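Long-range contact in eukaryotic translation initiation factor 4E type 5 (Leishmania major, PDB 7KCJ), which probably binds the 7-methylguanosine cap of mRNA and acts in the initiation of translation: residues L139-R144 and I153-W158. Residues are numbered along the deposited sequence; the frame is centred on the assembly and turned at random.
Sequences LRIAAR and IRVEVW
Arg140 and Ala142 pair with Glu156 and Arg154 through two hydrogen-bonded antiparallel pairs, and the short strand axes, 4.7 Å apart at their closest, run at 163° to each other. Arg140 N donates to Glu156 O at 2.9 Å, and Glu156 N donates back to Arg140 O; Ala142 and Arg154 repeat the exchange. The pairing forms a beta hairpin in the middle of the curved antiparallel sheet of the eIF4E fold. On one face Leu139, Ile141, Val155 and Val157 pack under helix 108-121, against Leu117, Leu113, Val116 and Val120, while Ile153 meets Val69 and Leu103. Here CD1 of Leu139, its CG anti to the backbone N, reaches across to lie 3.7 Å from both Val155 CG1 and Val157 CG2. The opposite face carries the charged side chains, along with Ala142. Arg140, bent at chi2 and chi3, brings NE to 3.0 Å from Glu156 OE2 in a salt bridge; NE approaches from above the carboxylate plane, and NH2 adds a weak bond to the same oxygen. Over one face of the guanidinium lies Trp158 CZ2, 3.3 Å from Arg140 NE, with the two flat groups inclined at 47°. Trp158 NE1 binds the other carboxylate oxygen, Glu156 OE1, at 3.0 Å and almost straight (170°); Arg98 also pairs with OE1. Farther along, Arg144 and Arg154 run side by side with their guanidinium planes not far from parallel, and Asn102 takes the NE hydrogen of Arg154. The buried Glu156 carboxylate thus has partners on both oxygens, which restrict its rotation, and its salt bridges to Arg140 and Arg98 would be expected to favour the ionised form.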
loop_
_atom_site.group_PDB
_atom_site.type_symbol
_atom_site.label_atom_id
_atom_site.label_comp_id
_atom_site.label_asym_id
_atom_site.label_seq_id
_atom_site.Cartn_x
_atom_site.Cartn_y
_atom_site.Cartn_z
ATOM N N LEU A 139 -2.931 2.534 -2.133
ATOM C CA LEU A 139 -2.233 1.517 -1.387
ATOM C C LEU A 139 -0.752 1.875 -1.432
ATOM O O LEU A 139 -0.214 2.091 -2.512
ATOM C CB LEU A 139 -2.474 0.176 -2.074
ATOM C CG LEU A 139 -2.232 -1.085 -1.285
ATOM C CD1 LEU A 139 -3.121 -1.153 -0.067
ATOM C CD2 LEU A 139 -2.547 -2.275 -2.168
ATOM N N ARG A 140 -0.100 1.988 -0.264
ATOM C CA ARG A 140 1.311 2.328 -0.187
ATOM C C ARG A 140 2.042 1.222 0.560
ATOM O O ARG A 140 1.655 0.865 1.657
ATOM C CB ARG A 140 1.508 3.681 0.506
ATOM C CG ARG A 140 0.488 4.735 0.079
ATOM C CD ARG A 140 1.106 6.088 -0.106
ATOM N NE ARG A 140 1.466 6.694 1.167
ATOM C CZ ARG A 140 2.334 7.691 1.306
ATOM N NH1 ARG A 140 2.962 8.186 0.245
ATOM N NH2 ARG A 140 2.583 8.200 2.506
ATOM N N ILE A 141 3.060 0.636 -0.052
ATOM C CA ILE A 141 3.823 -0.450 0.556
ATOM C C ILE A 141 5.233 0.022 0.888
ATOM O O ILE A 141 5.928 0.513 0.005
ATOM C CB ILE A 141 3.800 -1.707 -0.324
ATOM C CG1 ILE A 141 2.382 -2.056 -0.774
ATOM C CG2 ILE A 141 4.412 -2.870 0.390
ATOM C CD1 ILE A 141 2.373 -3.194 -1.839
ATOM N N ALA A 142 5.601 0.006 2.176
ATOM C CA ALA A 142 6.907 0.481 2.615
ATOM C C ALA A 142 7.781 -0.605 3.208
ATOM O O ALA A 142 7.387 -1.227 4.198
ATOM C CB ALA A 142 6.739 1.594 3.627
ATOM N N ALA A 143 8.990 -0.791 2.668
ATOM C CA ALA A 143 9.934 -1.762 3.240
ATOM C C ALA A 143 10.448 -1.204 4.570
ATOM O O ALA A 143 10.975 -0.082 4.607
ATOM C CB ALA A 143 11.118 -1.958 2.303
ATOM N N ARG A 144 10.310 -1.975 5.657
ATOM C CA ARG A 144 10.803 -1.538 6.959
ATOM C C ARG A 144 11.692 -2.620 7.641
ATOM O O ARG A 144 11.366 -3.067 8.749
ATOM C CB ARG A 144 9.615 -1.164 7.862
ATOM C CG ARG A 144 8.786 -0.004 7.318
ATOM C CD ARG A 144 8.287 0.904 8.419
ATOM N NE ARG A 144 8.746 2.277 8.222
ATOM C CZ ARG A 144 9.543 2.931 9.063
ATOM N NH1 ARG A 144 9.977 2.342 10.172
ATOM N NH2 ARG A 144 9.918 4.177 8.798
ATOM N N ILE A 153 7.502 -5.401 6.551
ATOM C CA ILE A 153 6.941 -4.390 5.659
ATOM C C ILE A 153 5.702 -3.734 6.305
ATOM O O ILE A 153 5.115 -4.270 7.242
ATOM C CB ILE A 153 6.615 -4.940 4.239
ATOM C CG1 ILE A 153 5.434 -5.945 4.263
ATOM C CG2 ILE A 153 7.839 -5.552 3.588
ATOM C CD1 ILE A 153 5.055 -6.515 2.902
ATOM N N ARG A 154 5.314 -2.555 5.800
ATOM C CA ARG A 154 4.090 -1.892 6.240
ATOM C C ARG A 154 3.225 -1.581 5.048
ATOM O O ARG A 154 3.710 -0.993 4.092
ATOM C CB ARG A 154 4.368 -0.589 6.996
ATOM C CG ARG A 154 3.061 0.015 7.545
ATOM C CD ARG A 154 3.210 1.418 8.069
ATOM N NE ARG A 154 4.221 1.554 9.104
ATOM C CZ ARG A 154 4.643 2.724 9.581
ATOM N NH1 ARG A 154 4.162 3.865 9.091
ATOM N NH2 ARG A 154 5.573 2.763 10.528
ATOM N N VAL A 155 1.955 -1.944 5.105
ATOM C CA VAL A 155 1.008 -1.613 4.059
ATOM C C VAL A 155 0.085 -0.532 4.613
ATOM O O VAL A 155 -0.451 -0.666 5.717
ATOM C CB VAL A 155 0.220 -2.840 3.556
ATOM C CG1 VAL A 155 -0.695 -2.446 2.389
ATOM C CG2 VAL A 155 1.160 -3.962 3.134
ATOM N N GLU A 156 -0.033 0.572 3.901
ATOM C CA GLU A 156 -0.869 1.703 4.294
ATOM C C GLU A 156 -2.001 1.813 3.272
ATOM O O GLU A 156 -1.737 1.959 2.079
ATOM C CB GLU A 156 -0.025 2.990 4.308
ATOM C CG GLU A 156 -0.806 4.278 4.560
ATOM C CD GLU A 156 0.046 5.534 4.568
ATOM O OE1 GLU A 156 -0.371 6.539 5.182
ATOM O OE2 GLU A 156 1.140 5.510 3.955
ATOM N N VAL A 157 -3.248 1.737 3.729
ATOM C CA VAL A 157 -4.418 1.820 2.847
ATOM C C VAL A 157 -5.155 3.128 3.086
ATOM O O VAL A 157 -5.520 3.393 4.225
ATOM C CB VAL A 157 -5.394 0.640 3.124
ATOM C CG1 VAL A 157 -6.499 0.596 2.071
ATOM C CG2 VAL A 157 -4.659 -0.706 3.214
ATOM N N TRP A 158 -5.418 3.929 2.041
ATOM C CA TRP A 158 -6.168 5.187 2.186
ATOM C C TRP A 158 -7.593 4.983 1.749
ATOM O O TRP A 158 -7.835 4.549 0.624
ATOM C CB TRP A 158 -5.553 6.345 1.380
ATOM C CG TRP A 158 -4.183 6.803 1.819
ATOM C CD1 TRP A 158 -3.456 6.354 2.886
ATOM C CD2 TRP A 158 -3.374 7.795 1.171
ATOM N NE1 TRP A 158 -2.244 7.003 2.936
ATOM C CE2 TRP A 158 -2.171 7.897 1.897
ATOM C CE3 TRP A 158 -3.554 8.623 0.053
ATOM C CZ2 TRP A 158 -1.137 8.752 1.513
ATOM C CZ3 TRP A 158 -2.540 9.507 -0.291
ATOM C CH2 TRP A 158 -1.354 9.568 0.444
#